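Local coordinates for protein inosine-uridine preferring nucleoside hydrolase (PDB 6BA1) that belongs to the nucleoside hydrolase family and carries a calcium ion in its metal site, at residues V261-E273 with R279-V291. Sequence-based numbering, arbitrary orientation.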
ATOM      1  N   VAL A 261      -0.135 -14.015 -10.434  1.00 25.63           N
ATOM      2  CA  VAL A 261      -0.216 -12.801  -9.638  1.00 25.41           C
ATOM      3  C   VAL A 261       0.506 -11.648 -10.354  1.00 26.37           C
ATOM      4  O   VAL A 261       1.431 -11.877 -11.136  1.00 26.92           O
ATOM      5  CB  VAL A 261       0.354 -13.123  -8.231  1.00 24.24           C
ATOM      6  CG1 VAL A 261       1.138 -11.986  -7.611  1.00 24.22           C
ATOM      7  CG2 VAL A 261      -0.771 -13.562  -7.309  1.00 23.61           C
ATOM      8  N   THR A 262       0.060 -10.418 -10.088  1.00 26.74           N
ATOM      9  CA  THR A 262       0.738  -9.193 -10.529  1.00 27.71           C
ATOM     10  C   THR A 262       1.331  -8.514  -9.296  1.00 27.10           C
ATOM     11  O   THR A 262       0.596  -8.107  -8.396  1.00 26.67           O
ATOM     12  CB  THR A 262      -0.229  -8.224 -11.233  1.00 28.94           C
ATOM     13  OG1 THR A 262      -1.065  -8.953 -12.137  1.00 29.45           O
ATOM     14  CG2 THR A 262       0.537  -7.167 -12.006  1.00 30.27           C
ATOM     15  N   THR A 263       2.659  -8.412  -9.254  1.00 27.23           N
ATOM     16  CA  THR A 263       3.357  -7.909  -8.079  1.00 26.78           C
ATOM     17  C   THR A 263       3.814  -6.476  -8.256  1.00 27.93           C
ATOM     18  O   THR A 263       3.936  -5.983  -9.371  1.00 29.14           O
ATOM     19  CB  THR A 263       4.604  -8.749  -7.720  1.00 26.35           C
ATOM     20  OG1 THR A 263       5.597  -8.624  -8.740  1.00 27.45           O
ATOM     21  CG2 THR A 263       4.255 -10.201  -7.552  1.00 25.38           C
ATOM     22  N   LEU A 264       4.098  -5.839  -7.126  1.00 27.67           N
ATOM     23  CA  LEU A 264       4.606  -4.481  -7.067  1.00 28.77           C
ATOM     24  C   LEU A 264       6.002  -4.538  -6.453  1.00 28.83           C
ATOM     25  O   LEU A 264       6.121  -4.801  -5.260  1.00 27.99           O
ATOM     26  CB  LEU A 264       3.656  -3.634  -6.206  1.00 28.65           C
ATOM     27  CG  LEU A 264       4.134  -2.298  -5.618  1.00 29.55           C
ATOM     28  CD1 LEU A 264       4.665  -1.354  -6.687  1.00 31.22           C
ATOM     29  CD2 LEU A 264       2.996  -1.644  -4.860  1.00 29.45           C
ATOM     30  N   PRO A 265       7.060  -4.331  -7.258  1.00 29.99           N
ATOM     31  CA  PRO A 265       8.416  -4.293  -6.696  1.00 30.39           C
ATOM     32  C   PRO A 265       8.546  -3.222  -5.621  1.00 30.70           C
ATOM     33  O   PRO A 265       8.258  -2.060  -5.887  1.00 31.70           O
ATOM     34  CB  PRO A 265       9.296  -3.961  -7.906  1.00 32.02           C
ATOM     35  CG  PRO A 265       8.542  -4.518  -9.060  1.00 31.93           C
ATOM     36  CD  PRO A 265       7.085  -4.319  -8.732  1.00 31.05           C
ATOM     37  N   ILE A 266       8.945  -3.614  -4.415  1.00 29.99           N
ATOM     38  CA  ILE A 266       8.928  -2.705  -3.270  1.00 30.21           C
ATOM     39  C   ILE A 266       9.768  -3.223  -2.101  1.00 29.89           C
ATOM     40  O   ILE A 266       9.541  -4.321  -1.616  1.00 28.70           O
ATOM     41  CB  ILE A 266       7.473  -2.445  -2.794  1.00 29.36           C
ATOM     42  CG1 ILE A 266       7.435  -1.445  -1.628  1.00 29.78           C
ATOM     43  CG2 ILE A 266       6.761  -3.743  -2.409  1.00 27.78           C
ATOM     44  CD1 ILE A 266       6.027  -1.034  -1.250  1.00 29.34           C
ATOM     45  N   ASN A 267      10.731  -2.422  -1.655  1.00 31.14           N
ATOM     46  CA  ASN A 267      11.468  -2.718  -0.429  1.00 31.14           C
ATOM     47  C   ASN A 267      10.536  -2.508   0.767  1.00 30.28           C
ATOM     48  O   ASN A 267       9.989  -1.422   0.943  1.00 30.77           O
ATOM     49  CB  ASN A 267      12.719  -1.840  -0.315  1.00 33.00           C
ATOM     50  CG  ASN A 267      13.802  -2.233  -1.305  1.00 34.02           C
ATOM     51  OD1 ASN A 267      14.452  -3.264  -1.152  1.00 33.80           O
ATOM     52  ND2 ASN A 267      14.016  -1.406  -2.317  1.00 35.32           N
ATOM     53  N   MET A 268      10.373  -3.555   1.576  1.00 29.19           N
ATOM     54  CA  MET A 268       9.346  -3.625   2.618  1.00 28.27           C
ATOM     55  C   MET A 268       9.914  -3.713   4.030  1.00 28.57           C
ATOM     56  O   MET A 268      11.106  -3.929   4.233  1.00 29.36           O
ATOM     57  CB  MET A 268       8.470  -4.852   2.389  1.00 26.81           C
ATOM     58  CG  MET A 268       7.561  -4.773   1.180  1.00 26.47           C
ATOM     59  SD  MET A 268       6.084  -3.810   1.472  1.00 26.40           S
ATOM     60  CE  MET A 268       5.310  -4.713   2.804  1.00 25.28           C
ATOM     61  N   GLN A 269       9.017  -3.536   4.994  1.00 28.10           N
ATOM     62  CA  GLN A 269       9.297  -3.721   6.412  1.00 28.32           C
ATOM     63  C   GLN A 269       8.011  -4.151   7.098  1.00 27.28           C
ATOM     64  O   GLN A 269       6.951  -4.207   6.469  1.00 26.54           O
ATOM     65  CB  GLN A 269       9.810  -2.420   7.048  1.00 29.79           C
ATOM     66  CG  GLN A 269       8.865  -1.217   6.920  1.00 30.08           C
ATOM     67  CD  GLN A 269       9.230  -0.054   7.821  1.00 31.53           C
ATOM     68  OE1 GLN A 269      10.151   0.705   7.535  1.00 32.87           O
ATOM     69  NE2 GLN A 269       8.496   0.106   8.907  1.00 31.44           N
ATOM     70  N   VAL A 270       8.110  -4.457   8.383  1.00 27.43           N
ATOM     71  CA  VAL A 270       6.940  -4.642   9.224  1.00 26.89           C
ATOM     72  C   VAL A 270       7.099  -3.726  10.416  1.00 28.02           C
ATOM     73  O   VAL A 270       8.187  -3.605  10.979  1.00 28.97           O
ATOM     74  CB  VAL A 270       6.761  -6.105   9.681  1.00 26.05           C
ATOM     75  CG1 VAL A 270       5.586  -6.242  10.646  1.00 25.80           C
ATOM     76  CG2 VAL A 270       6.572  -7.010   8.471  1.00 25.05           C
ATOM     77  N   ASP A 271       6.007  -3.067  10.779  1.00 28.09           N
ATOM     78  CA  ASP A 271       6.020  -2.106  11.868  1.00 29.28           C
ATOM     79  C   ASP A 271       6.100  -2.861  13.185  1.00 29.42           C
ATOM     80  O   ASP A 271       5.341  -3.802  13.418  1.00 28.55           O
ATOM     81  CB  ASP A 271       4.786  -1.193  11.825  1.00 29.47           C
ATOM     82  CG  ASP A 271       4.865  -0.112  10.743  1.00 29.97           C
ATOM     83  OD1 ASP A 271       5.863  -0.032  10.003  1.00 30.19           O
ATOM     84  OD2 ASP A 271       3.904   0.672  10.642  1.00 30.31           O
ATOM     85  N   VAL A 272       7.052  -2.450  14.014  1.00 30.67           N
ATOM     86  CA  VAL A 272       7.321  -3.080  15.299  1.00 31.19           C
ATOM     87  C   VAL A 272       6.965  -2.153  16.475  1.00 32.48           C
ATOM     88  O   VAL A 272       6.345  -2.610  17.435  1.00 32.56           O
ATOM     89  CB  VAL A 272       8.805  -3.515  15.365  1.00 31.87           C
ATOM     90  CG1 VAL A 272       9.177  -4.044  16.748  1.00 32.80           C
ATOM     91  CG2 VAL A 272       9.088  -4.555  14.289  1.00 30.69           C
ATOM     92  N   GLU A 273       7.344  -0.870  16.398  1.00 33.63           N
ATOM     93  CA  GLU A 273       7.273   0.036  17.563  1.00 35.21           C
ATOM     94  C   GLU A 273       5.943   0.730  17.791  1.00 35.28           C
ATOM     95  O   GLU A 273       5.442   0.765  18.908  1.00 36.00           O
ATOM     96  CB  GLU A 273       8.393   1.101  17.498  1.00 36.79           C
ATOM     97  CG  GLU A 273       9.808   0.541  17.630  1.00 37.43           C
ATOM     98  CD  GLU A 273      10.787   1.421  18.418  1.00 39.67           C
ATOM     99  OE1 GLU A 273      10.623   2.653  18.351  1.00 40.64           O
ATOM    100  OE2 GLU A 273      11.631   0.835  19.115  1.00 40.50           O
ATOM    101  N   ARG A 279       1.893  -4.119  11.002  1.00 26.22           N
ATOM    102  CA  ARG A 279       1.488  -3.684   9.668  1.00 25.98           C
ATOM    103  C   ARG A 279       2.605  -3.952   8.684  1.00 25.66           C
ATOM    104  O   ARG A 279       3.769  -3.702   8.980  1.00 26.18           O
ATOM    105  CB  ARG A 279       1.121  -2.185   9.687  1.00 27.05           C
ATOM    106  CG  ARG A 279       1.074  -1.460   8.345  1.00 27.26           C
ATOM    107  CD  ARG A 279       0.171  -0.238   8.409  1.00 28.29           C
ATOM    108  NE  ARG A 279       0.645   0.929   7.658  1.00 29.21           N
ATOM    109  CZ  ARG A 279       1.567   1.799   8.071  1.00 30.20           C
ATOM    110  NH1 ARG A 279       2.187   1.671   9.232  1.00 30.42           N
ATOM    111  NH2 ARG A 279       1.894   2.821   7.295  1.00 31.15           N
ATOM    112  N   THR A 280       2.237  -4.463   7.518  1.00 24.97           N
ATOM    113  CA  THR A 280       3.161  -4.641   6.412  1.00 24.83           C
ATOM    114  C   THR A 280       3.131  -3.372   5.575  1.00 25.62           C
ATOM    115  O   THR A 280       2.062  -2.946   5.124  1.00 25.73           O
ATOM    116  CB  THR A 280       2.723  -5.815   5.538  1.00 23.88           C
ATOM    117  OG1 THR A 280       1.315  -5.716   5.298  1.00 23.74           O
ATOM    118  CG2 THR A 280       2.996  -7.141   6.242  1.00 23.25           C
ATOM    119  N   ILE A 281       4.295  -2.761   5.369  1.00 26.38           N
ATOM    120  CA  ILE A 281       4.370  -1.453   4.727  1.00 27.44           C
ATOM    121  C   ILE A 281       5.760  -1.219   4.134  1.00 28.15           C
ATOM    122  O   ILE A 281       6.736  -1.781   4.615  1.00 28.13           O
ATOM    123  CB  ILE A 281       4.007  -0.345   5.748  1.00 28.35           C
ATOM    124  CG1 ILE A 281       3.686   0.981   5.049  1.00 29.47           C
ATOM    125  CG2 ILE A 281       5.100  -0.154   6.798  1.00 29.00           C
ATOM    126  CD1 ILE A 281       2.403   0.944   4.243  1.00 29.16           C
ATOM    127  N   GLY A 282       5.838  -0.408   3.081  1.00 28.95           N
ATOM    128  CA  GLY A 282       7.112  -0.077   2.462  1.00 29.93           C
ATOM    129  C   GLY A 282       8.031   0.727   3.366  1.00 31.15           C
ATOM    130  O   GLY A 282       7.578   1.601   4.102  1.00 31.72           O
ATOM    131  N   ASP A 283       9.321   0.419   3.311  1.00 31.70           N
ATOM    132  CA  ASP A 283      10.324   1.181   4.039  1.00 33.17           C
ATOM    133  C   ASP A 283      10.691   2.370   3.179  1.00 34.74           C
ATOM    134  O   ASP A 283      11.083   2.203   2.017  1.00 35.01           O
ATOM    135  CB  ASP A 283      11.570   0.335   4.340  1.00 33.38           C
ATOM    136  CG  ASP A 283      12.560   1.042   5.264  1.00 35.02           C
ATOM    137  OD1 ASP A 283      13.732   0.616   5.309  1.00 35.79           O
ATOM    138  OD2 ASP A 283      12.183   2.019   5.948  1.00 35.70           O
ATOM    139  N   VAL A 284      10.568   3.562   3.758  1.00 35.91           N
ATOM    140  CA  VAL A 284      10.837   4.812   3.037  1.00 37.64           C
ATOM    141  C   VAL A 284      12.320   4.895   2.727  1.00 39.09           C
ATOM    142  O   VAL A 284      12.701   5.267   1.617  1.00 40.08           O
ATOM    143  CB  VAL A 284      10.439   6.076   3.835  1.00 38.80           C
ATOM    144  CG1 VAL A 284      10.498   7.312   2.943  1.00 40.53           C
ATOM    145  CG2 VAL A 284       9.047   5.941   4.420  1.00 37.55           C
ATOM    146  N   THR A 285      13.136   4.539   3.716  1.00 39.38           N
ATOM    147  CA  THR A 285      14.594   4.492   3.600  1.00 40.90           C
ATOM    148  C   THR A 285      15.071   3.852   2.304  1.00 40.81           C
ATOM    149  O   THR A 285      15.995   4.355   1.666  1.00 42.60           O
ATOM    150  CB  THR A 285      15.224   3.698   4.758  1.00 40.68           C
ATOM    151  OG1 THR A 285      14.453   3.898   5.944  1.00 40.08           O
ATOM    152  CG2 THR A 285      16.669   4.130   5.005  1.00 42.97           C
ATOM    153  N   ARG A 286      14.428   2.746   1.926  1.00 38.88           N
ATOM    154  CA  ARG A 286      14.793   2.005   0.721  1.00 38.70           C
ATOM    155  C   ARG A 286      13.792   2.221  -0.431  1.00 38.12           C
ATOM    156  O   ARG A 286      13.623   1.347  -1.284  1.00 37.27           O
ATOM    157  CB  ARG A 286      14.947   0.510   1.054  1.00 37.26           C
ATOM    158  CG  ARG A 286      15.737   0.229   2.342  1.00 37.73           C
ATOM    159  CD  ARG A 286      16.271  -1.196   2.432  1.00 37.04           C
ATOM    160  NE  ARG A 286      15.233  -2.232   2.264  1.00 34.90           N
ATOM    161  CZ  ARG A 286      14.336  -2.595   3.191  1.00 33.53           C
ATOM    162  NH1 ARG A 286      14.288  -2.011   4.401  1.00 33.97           N
ATOM    163  NH2 ARG A 286      13.462  -3.549   2.905  1.00 31.86           N
ATOM    164  N   LEU A 287      13.150   3.391  -0.481  1.00 38.79           N
ATOM    165  CA  LEU A 287      12.249   3.725  -1.585  1.00 38.68           C
ATOM    166  C   LEU A 287      13.062   4.125  -2.815  1.00 40.43           C
ATOM    167  O   LEU A 287      12.779   3.654  -3.926  1.00 40.11           O
ATOM    168  CB  LEU A 287      11.292   4.857  -1.212  1.00 39.05           C
ATOM    169  CG  LEU A 287      10.380   5.394  -2.335  1.00 39.41           C
ATOM    170  CD1 LEU A 287       9.534   4.273  -2.937  1.00 37.66           C
ATOM    171  CD2 LEU A 287       9.544   6.580  -1.869  1.00 40.12           C
ATOM    172  N   ASN A 288      14.048   4.994  -2.609  1.00 42.42           N
ATOM    173  CA  ASN A 288      14.902   5.485  -3.689  1.00 44.49           C
ATOM    174  C   ASN A 288      16.001   4.504  -4.115  1.00 44.76           C
ATOM    175  O   ASN A 288      16.621   4.704  -5.163  1.00 46.35           O
ATOM    176  CB  ASN A 288      15.531   6.834  -3.308  1.00 46.81           C
ATOM    177  CG  ASN A 288      14.503   7.926  -3.137  1.00 47.06           C
ATOM    178  OD1 ASN A 288      13.437   7.885  -3.749  1.00 46.17           O
ATOM    179  ND2 ASN A 288      14.821   8.913  -2.305  1.00 48.45           N
ATOM    180  N   ASP A 289      16.243   3.469  -3.306  1.00 43.41           N
ATOM    181  CA  ASP A 289      17.082   2.337  -3.705  1.00 43.35           C
ATOM    182  C   ASP A 289      16.378   1.604  -4.863  1.00 42.22           C
ATOM    183  O   ASP A 289      15.293   1.053  -4.656  1.00 40.22           O
ATOM    184  CB  ASP A 289      17.295   1.403  -2.500  1.00 42.09           C
ATOM    185  CG  ASP A 289      18.209   0.209  -2.808  1.00 42.20           C
ATOM    186  OD1 ASP A 289      18.875   0.168  -3.866  1.00 43.56           O
ATOM    187  OD2 ASP A 289      18.267  -0.712  -1.971  1.00 41.07           O
ATOM    188  N   PRO A 290      16.972   1.608  -6.084  1.00 43.68           N
ATOM    189  CA  PRO A 290      16.289   0.971  -7.229  1.00 42.85           C
ATOM    190  C   PRO A 290      16.178  -0.550  -7.136  1.00 41.07           C
ATOM    191  O   PRO A 290      15.277  -1.125  -7.746  1.00 39.85           O
ATOM    192  CB  PRO A 290      17.154   1.351  -8.442  1.00 45.22           C
ATOM    193  CG  PRO A 290      18.246   2.228  -7.934  1.00 47.30           C
ATOM    194  CD  PRO A 290      18.322   2.070  -6.452  1.00 46.23           C
ATOM    195  N   VAL A 291      17.084  -1.184  -6.389  1.00 41.12           N
ATOM    196  CA  VAL A 291      17.074  -2.635  -6.204  1.00 39.65           C
ATOM    197  C   VAL A 291      15.978  -2.993  -5.200  1.00 37.42           C
ATOM    198  O   VAL A 291      16.092  -2.679  -4.009  1.00 37.24           O
ATOM    199  CB  VAL A 291      18.443  -3.159  -5.703  1.00 40.74           C
ATOM    200  CG1 VAL A 291      18.398  -4.669  -5.481  1.00 39.33           C
ATOM    201  CG2 VAL A 291      19.552  -2.789  -6.683  1.00 43.23           C
TER
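N267 lays its CB against CB of R286, and the two side chains cross at about a right angle, amide and guanidinium planes 74° apart. CG of N267 stands beside its own backbone N (chi1 -71°), which carries the amide to the loop that follows strand 280-282. There ND2 donates to V291 O at 3.0 Å, with the acceptor in the amide plane, and more weakly to R286 O; OD1 takes the backbone N of T293. R286 reaches back to strand 268-270, its NH2 giving a bond of 2.7 Å to M268 O at the guanidinium edge, while NH1 forms a salt bridge with D283 OD1. Beyond this loop, strands 268-270 and 280-282, which follow 261-265, the outermost strand of the main sheet within this chain, pair as a short antiparallel hairpin. Q269 N donates to I281 O (2.9 Å) and I281 N returns a bond to Q269 O. M268 bends at chi2 and chi3, bringing CE against I281 N (3.4 Å) and CB of T280, whose hydroxyl is bound to A159 N. V270 packs on A181 and M268 on F185 of helix 178-187; D271 and V284 touch H163 of the second subunit. At the turn end D271 N bonds to R279 O. D271 OD2, also hydrogen-bonded to T276 OG1, makes a salt bridge of doubtful modelled length with R279 NH1; CB of I281 lies over one guanidinium face. Q269 NE2 bonds weakly to D271 OD1. Q269 OE1 and D283 OD2, both acceptors, are modelled 2.9 Å apart without a bond; R286, and R186 through weak contacts to both residues, would probably ease their repulsion.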